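Side-chain contacts in TSSL (Francisella novicida, PDB 4ACK), which belongs to the DotU (TssL) family and probably serves as a component of the type VI secretion system, a protein-transport machinery linked to virulence: residues K40-L45 / P64-V69; E51-T56 / P117-Q122; Y102-T107 / L126-D131. One frame throughout, in Å; residues are numbered along the deposited sequence.

Contact 1. Residues K40-L45 / P64-V69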
loop_
_atom_site.group_PDB
_atom_site.type_symbol
_atom_site.label_atom_id
_atom_site.label_comp_id
_atom_site.label_asym_id
_atom_site.label_seq_id
_atom_site.Cartn_x
_atom_site.Cartn_y
_atom_site.Cartn_z
ATOM N N LYS A 40 14.120 -2.928 -0.843
ATOM C CA LYS A 40 14.819 -3.500 0.297
ATOM C C LYS A 40 13.881 -3.637 1.506
ATOM O O LYS A 40 13.848 -4.691 2.137
ATOM C CB LYS A 40 16.067 -2.692 0.641
ATOM C CG LYS A 40 17.199 -2.933 -0.335
ATOM C CD LYS A 40 18.298 -1.911 -0.150
ATOM C CE LYS A 40 18.833 -1.978 1.266
ATOM N NZ LYS A 40 19.428 -0.677 1.665
ATOM N N SER A 41 13.152 -2.586 1.836
ATOM C CA SER A 41 12.149 -2.643 2.884
ATOM C C SER A 41 11.036 -3.720 2.650
ATOM O O SER A 41 10.610 -4.382 3.583
ATOM C CB SER A 41 11.519 -1.277 3.037
ATOM O OG SER A 41 12.401 -0.460 3.754
ATOM N N ILE A 42 10.623 -3.900 1.404
ATOM C CA ILE A 42 9.642 -4.915 1.059
ATOM C C ILE A 42 10.197 -6.312 1.294
ATOM O O ILE A 42 9.501 -7.142 1.894
ATOM C CB ILE A 42 9.086 -4.776 -0.386
ATOM C CG1 ILE A 42 8.387 -3.422 -0.577
ATOM C CG2 ILE A 42 8.140 -5.967 -0.787
ATOM C CD1 ILE A 42 7.258 -3.155 0.373
ATOM N N PHE A 43 11.426 -6.559 0.849
ATOM C CA PHE A 43 12.099 -7.834 1.116
ATOM C C PHE A 43 12.092 -8.270 2.600
ATOM O O PHE A 43 11.734 -9.432 2.897
ATOM C CB PHE A 43 13.536 -7.879 0.632
ATOM C CG PHE A 43 14.203 -9.211 0.916
ATOM C CD1 PHE A 43 14.792 -9.468 2.161
ATOM C CD2 PHE A 43 14.155 -10.249 -0.036
ATOM C CE1 PHE A 43 15.362 -10.728 2.447
ATOM C CE2 PHE A 43 14.742 -11.535 0.239
ATOM C CZ PHE A 43 15.345 -11.759 1.473
ATOM N N PHE A 44 12.483 -7.346 3.491
ATOM C CA PHE A 44 12.448 -7.540 4.938
ATOM C C PHE A 44 11.001 -7.663 5.467
ATOM O O PHE A 44 10.734 -8.406 6.423
ATOM C CB PHE A 44 13.186 -6.384 5.695
ATOM C CG PHE A 44 14.741 -6.371 5.553
ATOM C CD1 PHE A 44 15.547 -7.325 6.216
ATOM C CD2 PHE A 44 15.398 -5.356 4.808
ATOM C CE1 PHE A 44 16.983 -7.298 6.099
ATOM C CE2 PHE A 44 16.823 -5.325 4.677
ATOM C CZ PHE A 44 17.612 -6.299 5.333
ATOM N N LEU A 45 10.078 -6.868 4.937
ATOM C CA LEU A 45 8.676 -6.973 5.346
ATOM C C LEU A 45 8.190 -8.387 4.976
ATOM O O LEU A 45 7.691 -9.057 5.799
ATOM C CB LEU A 45 7.763 -5.895 4.742
ATOM C CG LEU A 45 6.262 -5.868 5.148
ATOM C CD1 LEU A 45 5.969 -5.872 6.739
ATOM C CD2 LEU A 45 5.553 -4.644 4.454
ATOM N N PRO A 64 -1.510 -4.053 -0.688
ATOM C CA PRO A 64 -2.082 -2.741 -0.624
ATOM C C PRO A 64 -1.044 -1.646 -0.411
ATOM O O PRO A 64 -1.287 -0.509 -0.796
ATOM C CB PRO A 64 -3.002 -2.805 0.609
ATOM C CG PRO A 64 -3.389 -4.294 0.689
ATOM C CD PRO A 64 -2.119 -4.981 0.279
ATOM N N LEU A 65 0.062 -1.954 0.283
ATOM C CA LEU A 65 1.088 -0.957 0.511
ATOM C C LEU A 65 1.752 -0.668 -0.785
ATOM O O LEU A 65 2.017 0.490 -1.089
ATOM C CB LEU A 65 2.121 -1.435 1.564
ATOM C CG LEU A 65 3.317 -0.520 1.759
ATOM C CD1 LEU A 65 2.742 0.774 2.364
ATOM C CD2 LEU A 65 4.317 -1.227 2.714
ATOM N N LEU A 66 2.030 -1.690 -1.577
ATOM C CA LEU A 66 2.576 -1.468 -2.923
ATOM C C LEU A 66 1.665 -0.681 -3.868
ATOM O O LEU A 66 2.151 0.116 -4.719
ATOM C CB LEU A 66 2.857 -2.777 -3.626
ATOM C CG LEU A 66 3.723 -3.803 -2.898
ATOM C CD1 LEU A 66 3.996 -5.000 -3.811
ATOM C CD2 LEU A 66 5.017 -3.215 -2.385
ATOM N N ALA A 67 0.373 -0.988 -3.811
ATOM C CA ALA A 67 -0.620 -0.281 -4.592
ATOM C C ALA A 67 -0.715 1.195 -4.158
ATOM O O ALA A 67 -0.918 2.084 -5.000
ATOM C CB ALA A 67 -1.972 -0.944 -4.424
ATOM N N TYR A 68 -0.617 1.455 -2.851
ATOM C CA TYR A 68 -0.578 2.800 -2.367
ATOM C C TYR A 68 0.675 3.560 -2.947
ATOM O O TYR A 68 0.549 4.689 -3.479
ATOM C CB TYR A 68 -0.623 2.817 -0.851
ATOM C CG TYR A 68 -0.141 4.130 -0.240
ATOM C CD1 TYR A 68 1.246 4.362 0.019
ATOM C CD2 TYR A 68 -1.027 5.175 -0.041
ATOM C CE1 TYR A 68 1.709 5.619 0.523
ATOM C CE2 TYR A 68 -0.609 6.421 0.462
ATOM C CZ TYR A 68 0.755 6.639 0.761
ATOM O OH TYR A 68 1.094 7.866 1.282
ATOM N N VAL A 69 1.863 2.939 -2.859
ATOM C CA VAL A 69 3.084 3.553 -3.365
ATOM C C VAL A 69 2.963 3.797 -4.887
ATOM O O VAL A 69 3.213 4.916 -5.368
ATOM C CB VAL A 69 4.326 2.704 -3.115
ATOM C CG1 VAL A 69 5.519 3.365 -3.795
ATOM C CG2 VAL A 69 4.603 2.556 -1.594
#
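Ile42 CD1 meets Leu66 CD2 at 3.6 Å, and this is the tightly packed part of the contact. Ile42 CG1 lies almost as near the same methyl. Leu66 begins beside the line to the other helix. Chi1 of -53° turns its branched end toward Ile42, and chi2 of -175° then sets CD2 against it. The two side chains pass at a slant.

The neighbouring pairs are looser. Leu65 CD2 sits 4.0 Å from Leu45 CD2 and 4.2 Å from Ile42 CD1. Between Leu45 and Leu65, only one methyl of each, CD2, reaches the other.

The segments run nearly antiparallel, at 167°, with axes 12.4 Å apart at closest approach. At this spacing the contact is made by the outer parts of the side chains. It joins the two arms of an antiparallel helical hairpin, helices 30-52 and 55-79. Ile13 of helix 4-20 touches both Ile42 and Leu65, while Tyr93 of helix 89-94 touches both Ile42 and Leu66.

The solvent side lies on the other flank of helix 30-52, where Lys40, Phe43 and Phe44 are exposed. The four touching residues are all buried.

No hydrogen bond or charge pair joins the segments. The contact is therefore held by dispersion and by the exclusion of water, without a directional bond to fix the pairing.

Contact 2. Residues E51-T56 / P117-Q122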
loop_
_atom_site.group_PDB
_atom_site.type_symbol
_atom_site.label_atom_id
_atom_site.label_comp_id
_atom_site.label_asym_id
_atom_site.label_seq_id
_atom_site.Cartn_x
_atom_site.Cartn_y
_atom_site.Cartn_z
ATOM N N GLU A 51 7.285 -15.506 8.359
ATOM C CA GLU A 51 7.743 -16.379 9.438
ATOM C C GLU A 51 6.491 -16.774 10.217
ATOM O O GLU A 51 6.408 -17.890 10.713
ATOM C CB GLU A 51 8.859 -15.709 10.261
ATOM C CG GLU A 51 9.480 -16.468 11.508
ATOM C CD GLU A 51 9.487 -18.042 11.486
ATOM O OE1 GLU A 51 10.196 -18.655 10.645
ATOM O OE2 GLU A 51 8.827 -18.661 12.375
ATOM N N LYS A 52 5.478 -15.910 10.214
ATOM C CA LYS A 52 4.281 -16.111 11.012
ATOM C C LYS A 52 3.000 -16.432 10.243
ATOM O O LYS A 52 2.112 -17.085 10.773
ATOM C CB LYS A 52 3.977 -14.843 11.856
ATOM C CG LYS A 52 5.044 -14.505 12.890
ATOM C CD LYS A 52 4.770 -13.102 13.496
ATOM C CE LYS A 52 5.691 -12.079 12.888
ATOM N NZ LYS A 52 5.670 -10.822 13.663
ATOM N N TYR A 53 2.882 -15.944 9.017
ATOM C CA TYR A 53 1.552 -15.824 8.347
ATOM C C TYR A 53 1.544 -16.615 7.073
ATOM O O TYR A 53 2.609 -16.846 6.488
ATOM C CB TYR A 53 1.214 -14.347 8.073
ATOM C CG TYR A 53 1.007 -13.580 9.349
ATOM C CD1 TYR A 53 0.109 -14.051 10.332
ATOM C CD2 TYR A 53 1.733 -12.388 9.617
ATOM C CE1 TYR A 53 -0.052 -13.369 11.548
ATOM C CE2 TYR A 53 1.530 -11.671 10.813
ATOM C CZ TYR A 53 0.661 -12.164 11.759
ATOM O OH TYR A 53 0.479 -11.466 12.946
ATOM N N SER A 54 0.366 -17.026 6.626
ATOM C CA SER A 54 0.293 -17.698 5.312
ATOM C C SER A 54 0.651 -16.694 4.201
ATOM O O SER A 54 0.669 -15.478 4.400
ATOM C CB SER A 54 -1.121 -18.204 5.028
ATOM O OG SER A 54 -2.057 -17.142 5.144
ATOM N N GLU A 55 0.880 -17.222 3.012
ATOM C CA GLU A 55 1.144 -16.418 1.850
ATOM C C GLU A 55 0.033 -15.458 1.558
ATOM O O GLU A 55 0.302 -14.312 1.149
ATOM C CB GLU A 55 1.326 -17.313 0.607
ATOM C CG GLU A 55 2.585 -18.228 0.682
ATOM C CD GLU A 55 3.445 -18.083 -0.557
ATOM O OE1 GLU A 55 3.429 -16.965 -1.159
ATOM O OE2 GLU A 55 4.124 -19.073 -0.925
ATOM N N THR A 56 -1.211 -15.905 1.717
ATOM C CA THR A 56 -2.382 -15.037 1.416
ATOM C C THR A 56 -2.411 -13.834 2.361
ATOM O O THR A 56 -2.542 -12.675 1.934
ATOM C CB THR A 56 -3.722 -15.824 1.520
ATOM O OG1 THR A 56 -3.700 -16.881 0.581
ATOM C CG2 THR A 56 -4.951 -14.943 1.275
ATOM N N PRO A 117 -5.087 -11.302 11.215
ATOM C CA PRO A 117 -4.364 -10.572 12.246
ATOM C C PRO A 117 -4.634 -9.077 12.167
ATOM O O PRO A 117 -4.978 -8.570 11.101
ATOM C CB PRO A 117 -2.911 -10.815 11.910
ATOM C CG PRO A 117 -2.904 -11.337 10.487
ATOM C CD PRO A 117 -4.195 -12.063 10.339
ATOM N N GLN A 118 -4.442 -8.376 13.277
ATOM C CA GLN A 118 -4.744 -6.950 13.378
ATOM C C GLN A 118 -3.954 -6.086 12.379
ATOM O O GLN A 118 -4.464 -5.108 11.889
ATOM C CB GLN A 118 -4.443 -6.448 14.793
ATOM C CG GLN A 118 -5.071 -5.109 15.067
ATOM C CD GLN A 118 -6.596 -5.214 15.261
ATOM O OE1 GLN A 118 -7.245 -6.248 14.950
ATOM N NE2 GLN A 118 -7.169 -4.155 15.791
ATOM N N ILE A 119 -2.721 -6.476 12.090
ATOM C CA ILE A 119 -1.916 -5.798 11.083
ATOM C C ILE A 119 -2.595 -5.655 9.648
ATOM O O ILE A 119 -2.291 -4.688 8.899
ATOM C CB ILE A 119 -0.494 -6.394 10.993
ATOM C CG1 ILE A 119 0.377 -5.518 10.078
ATOM C CG2 ILE A 119 -0.508 -7.893 10.538
ATOM C CD1 ILE A 119 1.863 -5.768 10.161
ATOM N N CYS A 120 -3.455 -6.626 9.275
ATOM C CA CYS A 120 -4.241 -6.514 7.999
ATOM C C CYS A 120 -5.072 -5.245 7.984
ATOM O O CYS A 120 -4.959 -4.468 7.053
ATOM C CB CYS A 120 -5.152 -7.729 7.783
ATOM S SG CYS A 120 -4.188 -9.176 7.402
ATOM N N TYR A 121 -5.882 -5.047 9.031
ATOM C CA TYR A 121 -6.718 -3.864 9.189
ATOM C C TYR A 121 -5.953 -2.529 9.360
ATOM O O TYR A 121 -6.482 -1.438 8.965
ATOM C CB TYR A 121 -7.688 -4.073 10.359
ATOM C CG TYR A 121 -8.444 -5.400 10.238
ATOM C CD1 TYR A 121 -7.899 -6.587 10.727
ATOM C CD2 TYR A 121 -9.696 -5.473 9.584
ATOM C CE1 TYR A 121 -8.596 -7.852 10.613
ATOM C CE2 TYR A 121 -10.397 -6.726 9.440
ATOM C CZ TYR A 121 -9.830 -7.909 9.951
ATOM O OH TYR A 121 -10.490 -9.155 9.773
ATOM N N GLN A 122 -4.770 -2.588 10.026
ATOM C CA GLN A 122 -3.967 -1.412 10.321
ATOM C C GLN A 122 -3.307 -0.970 9.042
ATOM O O GLN A 122 -3.136 0.207 8.806
ATOM C CB GLN A 122 -2.837 -1.726 11.352
ATOM C CG GLN A 122 -3.378 -2.125 12.751
ATOM C CD GLN A 122 -2.266 -2.531 13.759
ATOM O OE1 GLN A 122 -1.446 -3.432 13.500
ATOM N NE2 GLN A 122 -2.260 -1.868 14.924
#
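Tyr53 OH is hydrogen-bonded to Asp3 OD2 and also rests against Pro117 CB, 3.6 Å away. The hydroxyl thus has a polar partner from near the N-terminus and an apolar neighbour in Pro117, just before helix 118-129. Lys52 NZ makes salt bridges with the other oxygen of Asp3, OD1, and with Glu6.

The contact itself is carried by the Tyr53 ring. Pro117 CG stands over one face, 4.0 Å from the centroid of the Tyr53 ring and 27° off the normal, which makes a CH-pi contact. Pro117 CG is nearest to Tyr53 CE1, at 3.7 Å, so the proline leans toward the CE1 and CZ side of the ring. Lys52 CB lies over the centre of the opposite face, 3.9 Å above the plane of the Tyr53 ring. The ring is therefore sandwiched between an aliphatic carbon of its own chain neighbour and the proline ring.

Tyr53 CG is anti to the carbonyl carbon (chi1 -66°), which sends the ring out from the short link between helices 30-52 and 55-79 to reach Pro117. Ile119 CG2 comes obliquely to Tyr53 CE2 at 4.3 Å and adds a looser apolar touch. Ile119 is buried, and it also packs on Ile7 and Ile10 of helix 4-20. Tyr53 and Pro117 remain partly exposed.

No hydrogen bond crosses between the two segments. Pro117 and Lys52 CB cover the two faces of the ring, and the bond to Asp3 probably helps to orient the hydroxyl. The positive charge of Lys52 beside Asp3 probably helps to keep that carboxylate ionised.

Contact 3. Residues Y102-T107 / L126-D131; sequences YVFEIT and LILHND
The backbones of helix 99-112 and the end of helix 118-129 stay well apart where Val103 faces Ile127, with CA atoms 10.1 Å from each other. Side chains bridge the distance. Val103 CG1 and Ile127 CD1 meet tip to tip at 4.0 Å. Chi1 of 68° tucks Ile127 CG1 in between N and C of its own backbone, and from there its chain extends to the valine.

Beside this pair, Phe104 CE1 and Leu128 CD2 come to 4.2 Å. The methyl approaches the ring obliquely. Phe104 also meets Tyr136 edge-to-face, and Phe132 touches both Val103 and Ile127. Val103, Phe104, Ile127 and Leu128 are all buried.

Each segment is also tied within itself. Val103 O accepts from Thr107 OG1 at 2.8 Å and from Thr107 N, which reach it from opposite faces of its plane. This satisfies the threonine hydroxyl inside its own helix. Leu126 O likewise has two donors, both from Asn130. Asn130 ND2 to Leu126 O is 3.0 Å and fairly straight, at 165°, but ND2 sits above the carbonyl plane.

Asp131, with positive phi, then turns the chain. Phe132 N bonds to Ile127 O, and Asp131 N bonds weakly to Leu128 O. This is a Schellman motif ending helix 118-129, just where that helix packs on helix 99-112 in the all-helical DotU fold.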
loop_
_atom_site.group_PDB
_atom_site.type_symbol
_atom_site.label_atom_id
_atom_site.label_comp_id
_atom_site.label_asym_id
_atom_site.label_seq_id
_atom_site.Cartn_x
_atom_site.Cartn_y
_atom_site.Cartn_z
ATOM N N TYR A 102 -8.247 -4.194 -6.569
ATOM C CA TYR A 102 -7.942 -5.382 -5.787
ATOM C C TYR A 102 -7.765 -5.062 -4.268
ATOM O O TYR A 102 -8.156 -5.842 -3.374
ATOM C CB TYR A 102 -6.741 -6.135 -6.400
ATOM C CG TYR A 102 -6.513 -7.483 -5.735
ATOM C CD1 TYR A 102 -7.559 -8.383 -5.558
ATOM C CD2 TYR A 102 -5.247 -7.826 -5.216
ATOM C CE1 TYR A 102 -7.320 -9.644 -4.912
ATOM C CE2 TYR A 102 -5.012 -9.026 -4.586
ATOM C CZ TYR A 102 -6.049 -9.935 -4.433
ATOM O OH TYR A 102 -5.784 -11.146 -3.816
ATOM N N VAL A 103 -7.258 -3.875 -3.955
ATOM C CA VAL A 103 -7.210 -3.460 -2.514
ATOM C C VAL A 103 -8.589 -3.523 -1.887
ATOM O O VAL A 103 -8.736 -3.901 -0.716
ATOM C CB VAL A 103 -6.611 -2.042 -2.371
ATOM C CG1 VAL A 103 -6.925 -1.391 -0.999
ATOM C CG2 VAL A 103 -5.147 -2.031 -2.760
ATOM N N PHE A 104 -9.630 -3.104 -2.610
ATOM C CA PHE A 104 -10.967 -3.148 -1.982
ATOM C C PHE A 104 -11.556 -4.542 -2.000
ATOM O O PHE A 104 -12.338 -4.915 -1.103
ATOM C CB PHE A 104 -11.926 -2.082 -2.551
ATOM C CG PHE A 104 -11.406 -0.691 -2.333
ATOM C CD1 PHE A 104 -11.570 -0.067 -1.108
ATOM C CD2 PHE A 104 -10.687 -0.041 -3.349
ATOM C CE1 PHE A 104 -11.048 1.222 -0.869
ATOM C CE2 PHE A 104 -10.187 1.220 -3.151
ATOM C CZ PHE A 104 -10.372 1.869 -1.893
ATOM N N GLU A 105 -11.073 -5.353 -2.923
ATOM C CA GLU A 105 -11.346 -6.782 -2.814
ATOM C C GLU A 105 -10.699 -7.404 -1.565
ATOM O O GLU A 105 -11.361 -8.122 -0.815
ATOM C CB GLU A 105 -10.882 -7.565 -4.033
ATOM C CG GLU A 105 -11.511 -8.973 -4.003
ATOM C CD GLU A 105 -11.053 -9.821 -5.185
ATOM O OE1 GLU A 105 -10.897 -9.255 -6.266
ATOM O OE2 GLU A 105 -10.830 -11.031 -5.025
ATOM N N ILE A 106 -9.414 -7.135 -1.333
ATOM C CA ILE A 106 -8.772 -7.507 -0.037
ATOM C C ILE A 106 -9.564 -7.027 1.166
ATOM O O ILE A 106 -9.833 -7.816 2.127
ATOM C CB ILE A 106 -7.345 -6.965 0.030
ATOM C CG1 ILE A 106 -6.548 -7.751 -1.009
ATOM C CG2 ILE A 106 -6.762 -7.056 1.507
ATOM C CD1 ILE A 106 -5.126 -7.198 -1.309
ATOM N N THR A 107 -9.975 -5.767 1.115
ATOM C CA THR A 107 -10.677 -5.158 2.221
ATOM C C THR A 107 -12.025 -5.878 2.470
ATOM O O THR A 107 -12.346 -6.170 3.625
ATOM C CB THR A 107 -10.880 -3.657 1.990
ATOM O OG1 THR A 107 -9.578 -3.029 1.753
ATOM C CG2 THR A 107 -11.594 -2.994 3.175
ATOM N N LEU A 126 -4.062 2.617 7.488
ATOM C CA LEU A 126 -2.968 3.522 7.184
ATOM C C LEU A 126 -3.002 4.054 5.770
ATOM O O LEU A 126 -2.941 5.258 5.586
ATOM C CB LEU A 126 -1.575 2.878 7.459
ATOM C CG LEU A 126 -1.247 2.727 8.986
ATOM C CD1 LEU A 126 -0.098 1.762 9.203
ATOM C CD2 LEU A 126 -0.933 4.050 9.685
ATOM N N ILE A 127 -3.065 3.170 4.765
ATOM C CA ILE A 127 -3.094 3.647 3.381
ATOM C C ILE A 127 -4.315 4.542 3.150
ATOM O O ILE A 127 -4.162 5.563 2.484
ATOM C CB ILE A 127 -2.896 2.570 2.319
ATOM C CG1 ILE A 127 -4.077 1.615 2.263
ATOM C CG2 ILE A 127 -1.601 1.786 2.583
ATOM C CD1 ILE A 127 -4.213 0.829 0.919
ATOM N N LEU A 128 -5.442 4.255 3.806
ATOM C CA LEU A 128 -6.657 5.058 3.644
ATOM C C LEU A 128 -6.559 6.443 4.363
ATOM O O LEU A 128 -7.167 7.426 3.905
ATOM C CB LEU A 128 -7.935 4.289 4.099
ATOM C CG LEU A 128 -8.390 3.056 3.237
ATOM C CD1 LEU A 128 -9.609 2.305 3.859
ATOM C CD2 LEU A 128 -8.729 3.455 1.815
ATOM N N HIS A 129 -5.850 6.497 5.502
ATOM C CA HIS A 129 -5.578 7.755 6.173
ATOM C C HIS A 129 -4.545 8.542 5.467
ATOM O O HIS A 129 -4.497 9.736 5.655
ATOM C CB HIS A 129 -5.231 7.589 7.666
ATOM C CG HIS A 129 -6.454 7.526 8.520
ATOM N ND1 HIS A 129 -7.054 6.335 8.883
ATOM C CD2 HIS A 129 -7.249 8.509 9.001
ATOM C CE1 HIS A 129 -8.137 6.592 9.598
ATOM N NE2 HIS A 129 -8.286 7.907 9.669
ATOM N N ASN A 130 -3.697 7.872 4.681
ATOM C CA ASN A 130 -2.842 8.549 3.687
ATOM C C ASN A 130 -3.398 8.750 2.242
ATOM O O ASN A 130 -2.620 8.871 1.281
ATOM C CB ASN A 130 -1.462 7.910 3.702
ATOM C CG ASN A 130 -0.728 8.249 5.012
ATOM O OD1 ASN A 130 -0.086 9.298 5.081
ATOM N ND2 ASN A 130 -0.970 7.465 6.087
ATOM N N ASP A 131 -4.729 8.802 2.120
ATOM C CA ASP A 131 -5.436 9.192 0.879
ATOM C C ASP A 131 -5.262 8.238 -0.285
ATOM O O ASP A 131 -5.186 8.686 -1.443
ATOM C CB ASP A 131 -5.097 10.633 0.485
ATOM C CG ASP A 131 -5.483 11.599 1.585
ATOM O OD1 ASP A 131 -6.441 11.309 2.316
ATOM O OD2 ASP A 131 -4.823 12.618 1.758
#

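In the fold
Contact 1 closes before contact 3 opens along the chain, while contact 2 interleaves with both. Contacts 1 and 2 share helices 30-52 and 55-79, with centres about 14 Å apart and no touch. Contacts 2 and 3 share helix 118-129, with centres about 15 Å apart. Contacts 1 and 3 have centres about 13 Å apart and do touch: Ala67 packs on Val103, and Tyr68 on Ile127 and Asn130. Helix 55-79 belongs to contact 1 and also touches both segments of contact 3. Contacts 1 and 3 form neighbouring parts of the buried interior. Contact 2 ties the link between two helices to the start of helix 118-129 nearer the surface.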